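Local structure of endoglucanase CEL5A (Eubacterium cellulosolvens, 4AFM) at residues A[28-32]-A[33-37]; A[49-53]-A[54-58]; A[85-88]-A[89-93]. The protein serves as a non-catalytic carbohydrate-binding module of a family 5 endoglucanase, probably holding the enzyme on plant cell-wall glucans such as xyloglucan. One frame throughout, in Å; residues are numbered along the deposited sequence.

In the fold
All three contacts are local, each within one continuous run of chain: a turn, an arch and a helix cap in a beta-sandwich module. Contact 1 leaves the outermost strand 28-30 of the four-stranded sheet and is only partly buried, mostly polar, and met by the second subunit and glycerol. Contact 2 joins the two sheets, from strand 45-52 to strand 56-62, with an apolar inner side and a hydrated outer one. Contact 3 is the most buried, with four of seven touching residues inside; it pairs polar capping of helix 89-96 with an apolar side of F87 and I92. Contacts 2 and 3 touch, L58 packing on F87 and I92; contact 1 touches neither.

Contact 1. Residues A[28-32]-A[33-37]; sequences YELQP and PYQTM. With GOL (glycerol), chain C.
Q31 and Q35 meet round a type I beta turn, Q31-P32-P33-Y34, that follows strand 28-30 at the edge of a beta-sandwich sheet. In the conformer described, the side chain of Q35 reaches back along the strand, with CG anti to the carbonyl carbon (chi1 -69°) and the chain extended beyond it. Its OE1 accepts from Q31 N at 2.8 Å, with the donor in the carbonyl plane. The amide caps the backbone N-H just past the strand, and the side chain crosses that of L30 at about a right angle. Y34 N closes the turn on Q31 O, at 2.8 Å, but from above the carbonyl plane, and Q35 N adds a weak bond to the same oxygen. Over one face of the Y34 ring, near its rim, sits P33 CB. A water bridges P32 O and Q35 O by donating to both.

Q35 NE2 donates to O1 of a glycerol, probably from the crystallisation liquor; this O1 donates to E29 O at 2.7 Å, while E29 N donates to glycerol O3. E29 O is also bonded by Q35 NE2 of the second subunit; T36 N of that subunit bonds E29 OE1 and its Y34 packs on Q31, so the turn lies at the interface. Y106 OH bonds E29 OE2. Selenomethionine M37, in the conformer described bent at chi2 and chi3, crosses P32 obliquely and sets SE 3.8 Å from P32 CG.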
loop_
_atom_site.group_PDB
_atom_site.type_symbol
_atom_site.label_atom_id
_atom_site.label_comp_id
_atom_site.label_asym_id
_atom_site.label_seq_id
_atom_site.Cartn_x
_atom_site.Cartn_y
_atom_site.Cartn_z
ATOM N N TYR A 28 7.564 3.474 2.424
ATOM C CA TYR A 28 6.379 3.096 1.668
ATOM C C TYR A 28 6.833 2.267 0.484
ATOM O O TYR A 28 7.867 2.661 -0.147
ATOM C CB TYR A 28 5.730 4.418 1.125
ATOM C CG TYR A 28 4.516 4.179 0.260
ATOM C CD1 TYR A 28 3.249 4.040 0.804
ATOM C CD2 TYR A 28 4.636 4.123 -1.140
ATOM C CE1 TYR A 28 2.103 3.791 0.012
ATOM C CE2 TYR A 28 3.554 3.876 -1.947
ATOM C CZ TYR A 28 2.315 3.714 -1.380
ATOM O OH TYR A 28 1.161 3.509 -2.161
ATOM N N GLU A 29 6.211 1.210 0.157
ATOM C CA GLU A 29 6.566 0.389 -1.007
ATOM C C GLU A 29 5.392 -0.118 -1.707
ATOM O O GLU A 29 4.410 -0.579 -0.988
ATOM C CB GLU A 29 7.417 -0.882 -0.495
ATOM C CG GLU A 29 8.732 -0.458 0.098
ATOM C CD GLU A 29 9.370 -1.648 0.598
ATOM O OE1 GLU A 29 8.943 -2.293 1.652
ATOM O OE2 GLU A 29 10.499 -1.884 0.177
ATOM N N LEU A 30 5.447 -0.275 -2.986
ATOM C CA LEU A 30 4.414 -0.953 -3.790
ATOM C C LEU A 30 5.047 -1.839 -4.756
ATOM O O LEU A 30 6.228 -1.558 -5.315
ATOM C CB LEU A 30 3.656 -0.065 -4.704
ATOM C CG LEU A 30 2.855 0.914 -4.028
ATOM C CD1 LEU A 30 2.157 1.970 -5.041
ATOM C CD2 LEU A 30 1.521 0.279 -3.471
ATOM N N GLN A 31 4.504 -2.983 -5.091
ATOM C CA GLN A 31 4.979 -3.832 -6.106
ATOM C C GLN A 31 3.839 -4.040 -7.126
ATOM O O GLN A 31 2.964 -4.907 -6.904
ATOM C CB GLN A 31 5.413 -5.097 -5.521
ATOM C CG GLN A 31 6.605 -4.741 -4.633
ATOM C CD GLN A 31 7.407 -5.919 -4.111
ATOM O OE1 GLN A 31 7.560 -6.981 -4.740
ATOM N NE2 GLN A 31 8.010 -5.688 -2.966
ATOM N N PRO A 32 3.816 -3.255 -8.176
ATOM C CA PRO A 32 2.647 -3.309 -9.104
ATOM C C PRO A 32 2.295 -4.650 -9.625
ATOM O O PRO A 32 1.075 -4.912 -9.750
ATOM C CB PRO A 32 3.070 -2.330 -10.224
ATOM C CG PRO A 32 3.973 -1.335 -9.480
ATOM C CD PRO A 32 4.785 -2.164 -8.557
ATOM N N PRO A 33 3.161 -5.584 -9.888
ATOM C CA PRO A 33 2.729 -6.907 -10.407
ATOM C C PRO A 33 1.970 -7.637 -9.325
ATOM O O PRO A 33 1.254 -8.594 -9.730
ATOM C CB PRO A 33 4.045 -7.641 -10.683
ATOM C CG PRO A 33 5.031 -6.548 -11.004
ATOM C CD PRO A 33 4.666 -5.452 -9.950
ATOM N N TYR A 34 2.056 -7.308 -8.073
ATOM C CA TYR A 34 1.480 -8.116 -6.991
ATOM C C TYR A 34 0.426 -7.419 -6.192
ATOM O O TYR A 34 -0.225 -8.103 -5.283
ATOM C CB TYR A 34 2.612 -8.541 -5.983
ATOM C CG TYR A 34 3.591 -9.430 -6.685
ATOM C CD1 TYR A 34 3.247 -10.706 -7.127
ATOM C CD2 TYR A 34 4.863 -8.996 -6.992
ATOM C CE1 TYR A 34 4.145 -11.524 -7.785
ATOM C CE2 TYR A 34 5.802 -9.829 -7.617
ATOM C CZ TYR A 34 5.407 -11.045 -8.040
ATOM O OH TYR A 34 6.368 -11.850 -8.637
ATOM N N GLN A 35 0.214 -6.125 -6.241
ATOM C CA GLN A 35 -0.731 -5.322 -5.384
ATOM C C GLN A 35 -1.620 -4.507 -6.352
ATOM O O GLN A 35 -1.081 -3.734 -7.198
ATOM C CB GLN A 35 -0.108 -4.297 -4.441
ATOM C CG GLN A 35 0.645 -4.972 -3.334
ATOM C CD GLN A 35 1.415 -3.825 -2.618
ATOM O OE1 GLN A 35 2.543 -3.376 -3.091
ATOM N NE2 GLN A 35 0.920 -3.348 -1.520
ATOM N N THR A 36 -2.934 -4.557 -6.213
ATOM C CA THR A 36 -3.814 -3.639 -6.967
ATOM C C THR A 36 -3.344 -2.217 -6.680
ATOM O O THR A 36 -2.934 -1.847 -5.576
ATOM C CB THR A 36 -5.272 -3.891 -6.550
ATOM O OG1 THR A 36 -6.071 -3.134 -7.488
ATOM C CG2 THR A 36 -5.589 -3.458 -5.168
HETATM N N MSE A 37 -3.371 -1.374 -7.685
HETATM C CA MSE A 37 -2.732 -0.061 -7.629
HETATM C C MSE A 37 -3.656 0.998 -7.051
HETATM O O MSE A 37 -4.819 1.097 -7.460
HETATM C CB MSE A 37 -2.350 0.307 -9.089
HETATM C CG MSE A 37 -1.108 -0.403 -9.600
HETATM SE SE MSE A 37 0.522 0.069 -8.536
HETATM C CE MSE A 37 0.578 1.973 -9.111
HETATM C C1 GOL C . 1.477 0.455 0.555
HETATM O O1 GOL C . 1.816 -0.790 -0.170
HETATM C C2 GOL C . 1.887 0.536 2.043
HETATM O O2 GOL C . 1.914 1.778 2.830
HETATM C C3 GOL C . 3.122 -0.291 1.930
HETATM O O3 GOL C . 4.292 0.347 2.277
HETATM O O HOH W 1 -1.537 -4.252 -9.894
#

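Contact 2. Residues A[49-53]-A[54-58]; sequences VDYSG and ADIVL. With GOL (glycerol), chain D.
With chi1 at 75°, Y51 holds CG between its backbone N and carbonyl carbon, which swings the ring over I56; I56 has CG1 anti to its own N, leaving CG2 to face the ring. The methyl CG2 sits 3.8 Å from the ring centroid and 18° off the normal, a CH-pi contact over one face, displaced toward the rim near Y51 CZ. The extended arm of I56 runs on close to the CG end of the ring to V49, where CD1 meets V49 CG1 at 3.6 Å. At the edge of the same ring, in its plane, lies A54 O, 3.2 Å from Y51 CE2.

The chain makes a beta-arch: strand 45-52 belongs to one sheet of the sandwich and strand 56-62 to the other, and the two are joined by side chains rather than by backbone pairing. G53 turns the corner at a positive phi of 104°. A85, on strand 84-88, packs against both Y51 and I56. A water links Y51 OH at 2.6 Å with D55 OD1, to which it donates at 2.8 Å, and accepts a weak bond from I56 N. The arch is therefore two-sided in chemistry: dispersion forces between V49, I56 and the tyrosine face hold its inner side, while Y51 OH and D55 OD1 meet a water on the outer one, with glycerol, probably from the crystallisation liquor, a further donor to OD1.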
loop_
_atom_site.group_PDB
_atom_site.type_symbol
_atom_site.label_atom_id
_atom_site.label_comp_id
_atom_site.label_asym_id
_atom_site.label_seq_id
_atom_site.Cartn_x
_atom_site.Cartn_y
_atom_site.Cartn_z
ATOM N N VAL A 49 5.400 14.015 -0.857
ATOM C CA VAL A 49 5.636 13.331 0.435
ATOM C C VAL A 49 5.898 14.388 1.501
ATOM O O VAL A 49 6.877 15.199 1.298
ATOM C CB VAL A 49 6.861 12.376 0.321
ATOM C CG1 VAL A 49 7.022 11.655 1.649
ATOM C CG2 VAL A 49 6.686 11.369 -0.802
ATOM N N ASP A 50 5.170 14.411 2.555
ATOM C CA ASP A 50 5.488 15.263 3.715
ATOM C C ASP A 50 6.389 14.466 4.585
ATOM O O ASP A 50 6.023 13.334 5.054
ATOM C CB ASP A 50 4.236 15.654 4.445
ATOM C CG ASP A 50 3.281 16.503 3.634
ATOM O OD1 ASP A 50 3.596 17.015 2.562
ATOM O OD2 ASP A 50 2.110 16.617 4.134
ATOM N N TYR A 51 7.569 14.987 4.906
ATOM C CA TYR A 51 8.632 14.212 5.602
ATOM C C TYR A 51 9.493 15.137 6.394
ATOM O O TYR A 51 9.538 16.354 6.113
ATOM C CB TYR A 51 9.470 13.400 4.604
ATOM C CG TYR A 51 10.435 14.214 3.821
ATOM C CD1 TYR A 51 9.958 15.127 2.836
ATOM C CD2 TYR A 51 11.816 14.173 4.086
ATOM C CE1 TYR A 51 10.867 15.975 2.193
ATOM C CE2 TYR A 51 12.681 15.002 3.395
ATOM C CZ TYR A 51 12.177 15.869 2.451
ATOM O OH TYR A 51 13.072 16.728 1.777
ATOM N N SER A 52 10.249 14.555 7.287
ATOM C CA SER A 52 11.352 15.286 7.966
ATOM C C SER A 52 12.340 14.282 8.457
ATOM O O SER A 52 12.058 13.083 8.594
ATOM C CB SER A 52 10.847 16.169 8.996
ATOM O OG SER A 52 10.316 15.531 10.050
ATOM N N GLY A 53 13.557 14.735 8.842
ATOM C CA GLY A 53 14.491 13.982 9.619
ATOM C C GLY A 53 15.651 13.425 8.832
ATOM O O GLY A 53 16.689 13.103 9.399
ATOM N N ALA A 54 15.476 13.240 7.528
ATOM C CA ALA A 54 16.523 12.694 6.642
ATOM C C ALA A 54 16.163 13.196 5.270
ATOM O O ALA A 54 15.023 13.485 4.965
ATOM C CB ALA A 54 16.532 11.167 6.666
ATOM N N ASP A 55 17.169 13.137 4.398
ATOM C CA ASP A 55 16.856 13.328 2.976
ATOM C C ASP A 55 16.147 12.120 2.404
ATOM O O ASP A 55 16.249 11.016 2.961
ATOM C CB ASP A 55 18.118 13.713 2.214
ATOM C CG ASP A 55 18.560 15.169 2.584
ATOM O OD1 ASP A 55 17.757 16.074 2.521
ATOM O OD2 ASP A 55 19.754 15.164 3.110
ATOM N N ILE A 56 15.378 12.329 1.370
ATOM C CA ILE A 56 14.426 11.361 0.863
ATOM C C ILE A 56 14.712 11.069 -0.571
ATOM O O ILE A 56 15.093 11.942 -1.384
ATOM C CB ILE A 56 12.988 11.865 1.085
ATOM C CG1 ILE A 56 11.954 10.747 0.864
ATOM C CG2 ILE A 56 12.687 13.090 0.227
ATOM C CD1 ILE A 56 10.572 11.155 1.307
ATOM N N VAL A 57 14.499 9.828 -1.001
ATOM C CA VAL A 57 14.518 9.443 -2.428
ATOM C C VAL A 57 13.294 8.614 -2.760
ATOM O O VAL A 57 12.716 7.941 -1.910
ATOM C CB VAL A 57 15.821 8.721 -2.864
ATOM C CG1 VAL A 57 17.018 9.632 -2.693
ATOM C CG2 VAL A 57 16.008 7.447 -2.058
ATOM N N LEU A 58 12.973 8.598 -4.040
ATOM C CA LEU A 58 11.931 7.763 -4.619
ATOM C C LEU A 58 12.627 6.802 -5.541
ATOM O O LEU A 58 13.516 7.195 -6.359
ATOM C CB LEU A 58 10.917 8.627 -5.380
ATOM C CG LEU A 58 9.805 7.849 -6.103
ATOM C CD1 LEU A 58 8.892 7.169 -5.097
ATOM C CD2 LEU A 58 9.018 8.888 -6.956
HETATM C C1 GOL D . 16.836 17.633 5.084
HETATM O O1 GOL D . 17.957 17.946 4.246
HETATM C C2 GOL D . 17.309 16.638 6.124
HETATM O O2 GOL D . 18.590 17.068 6.618
HETATM C C3 GOL D . 16.263 17.051 7.097
HETATM O O3 GOL D . 16.365 16.380 8.351
HETATM O O HOH W 2 15.396 15.633 1.132
#

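Contact 3. Residues A[85-88]-A[89-93]; sequences AVFT and KEQIA
T88 and Q91 form a capping box where strand 84-88 of the beta-sandwich passes without an intervening loop into helix 89-96, with T88 at the N-cap. Two reciprocal hydrogen bonds define it. T88 OG1, placed between backbone N and carbonyl carbon by a chi1 of 70°, accepts from Q91 N at 3.1 Å; Q91, its chain extended back toward the strand, takes the T88 N-H on OE1 at 3.0 Å, in the plane of the amide carbonyl. The two side chains cross at about a right angle. The N-H of T88 and that of Q91, in the first turn, are thus both given an acceptor. Q91 NE2 is directed elsewhere, to a weak bond with S76 O, and K89 NZ hydrogen-bonds to L41 O and K43 O.

Packing between the two segments themselves is slight, but F87 and I92 both pack on L58 and I75. Q91 OE1 also lies 3.3 Å from F87 CA, its amide plane tilted 23° from that of the F87 ring. Backbone bonding begins the helix proper: I92 N donates to T88 O at 2.9 Å, almost straight along the carbonyl, and I92 CG1 rests 3.2 Å from that same T88 O.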
loop_
_atom_site.group_PDB
_atom_site.type_symbol
_atom_site.label_atom_id
_atom_site.label_comp_id
_atom_site.label_asym_id
_atom_site.label_seq_id
_atom_site.Cartn_x
_atom_site.Cartn_y
_atom_site.Cartn_z
ATOM N N ALA A 85 8.444 16.943 -0.300
ATOM C CA ALA A 85 9.196 16.610 -1.527
ATOM C C ALA A 85 8.234 16.346 -2.646
ATOM O O ALA A 85 7.183 15.620 -2.444
ATOM C CB ALA A 85 9.992 15.343 -1.287
ATOM N N VAL A 86 8.507 16.855 -3.821
ATOM C CA VAL A 86 7.668 16.642 -5.009
ATOM C C VAL A 86 8.446 15.878 -5.993
ATOM O O VAL A 86 9.606 16.270 -6.355
ATOM C CB VAL A 86 7.192 17.987 -5.559
ATOM C CG1 VAL A 86 6.398 17.753 -6.833
ATOM C CG2 VAL A 86 6.433 18.783 -4.517
ATOM N N PHE A 87 7.892 14.779 -6.546
ATOM C CA PHE A 87 8.502 13.972 -7.593
ATOM C C PHE A 87 7.535 13.992 -8.784
ATOM O O PHE A 87 6.330 13.895 -8.565
ATOM C CB PHE A 87 8.712 12.527 -7.146
ATOM C CG PHE A 87 9.557 12.387 -5.913
ATOM C CD1 PHE A 87 8.988 12.397 -4.648
ATOM C CD2 PHE A 87 10.956 12.220 -6.000
ATOM C CE1 PHE A 87 9.723 12.230 -3.532
ATOM C CE2 PHE A 87 11.705 12.058 -4.855
ATOM C CZ PHE A 87 11.096 12.048 -3.624
ATOM N N THR A 88 7.993 14.192 -9.975
ATOM C CA THR A 88 7.065 14.210 -11.123
ATOM C C THR A 88 7.237 13.039 -12.020
ATOM O O THR A 88 8.321 12.434 -12.125
ATOM C CB THR A 88 7.289 15.436 -11.983
ATOM O OG1 THR A 88 8.533 15.359 -12.689
ATOM C CG2 THR A 88 7.306 16.762 -11.113
ATOM N N LYS A 89 6.148 12.705 -12.748
ATOM C CA LYS A 89 6.249 11.603 -13.641
ATOM C C LYS A 89 7.339 11.843 -14.705
ATOM O O LYS A 89 8.076 10.920 -15.100
ATOM C CB LYS A 89 4.908 11.348 -14.374
ATOM C CG LYS A 89 5.002 10.236 -15.355
ATOM C CD LYS A 89 3.623 9.971 -15.982
ATOM C CE LYS A 89 3.672 8.802 -16.858
ATOM N NZ LYS A 89 2.290 8.489 -17.415
ATOM N N GLU A 90 7.441 13.065 -15.211
ATOM C CA GLU A 90 8.415 13.193 -16.297
ATOM C C GLU A 90 9.858 13.015 -15.662
ATOM O O GLU A 90 10.720 12.419 -16.377
ATOM C CB GLU A 90 8.197 14.564 -16.897
ATOM C CG GLU A 90 6.868 14.853 -17.651
ATOM C CD GLU A 90 6.096 13.684 -18.370
ATOM O OE1 GLU A 90 6.559 13.257 -19.454
ATOM O OE2 GLU A 90 4.949 13.250 -17.931
ATOM N N GLN A 91 10.133 13.454 -14.465
ATOM C CA GLN A 91 11.434 13.182 -13.873
ATOM C C GLN A 91 11.668 11.693 -13.677
ATOM O O GLN A 91 12.709 11.103 -13.924
ATOM C CB GLN A 91 11.372 13.987 -12.622
ATOM C CG GLN A 91 12.418 13.662 -11.706
ATOM C CD GLN A 91 12.115 14.080 -10.261
ATOM O OE1 GLN A 91 10.994 14.118 -9.682
ATOM N NE2 GLN A 91 13.213 14.340 -9.609
ATOM N N ILE A 92 10.619 10.992 -13.192
ATOM C CA ILE A 92 10.713 9.552 -12.964
ATOM C C ILE A 92 10.969 8.873 -14.295
ATOM O O ILE A 92 11.806 7.935 -14.333
ATOM C CB ILE A 92 9.380 9.043 -12.288
ATOM C CG1 ILE A 92 9.208 9.646 -10.899
ATOM C CG2 ILE A 92 9.350 7.576 -12.271
ATOM C CD1 ILE A 92 7.748 9.539 -10.337
ATOM N N ALA A 93 10.240 9.201 -15.350
ATOM C CA ALA A 93 10.426 8.541 -16.637
ATOM C C ALA A 93 11.860 8.748 -17.167
ATOM O O ALA A 93 12.394 7.792 -17.744
ATOM C CB ALA A 93 9.391 9.120 -17.618
#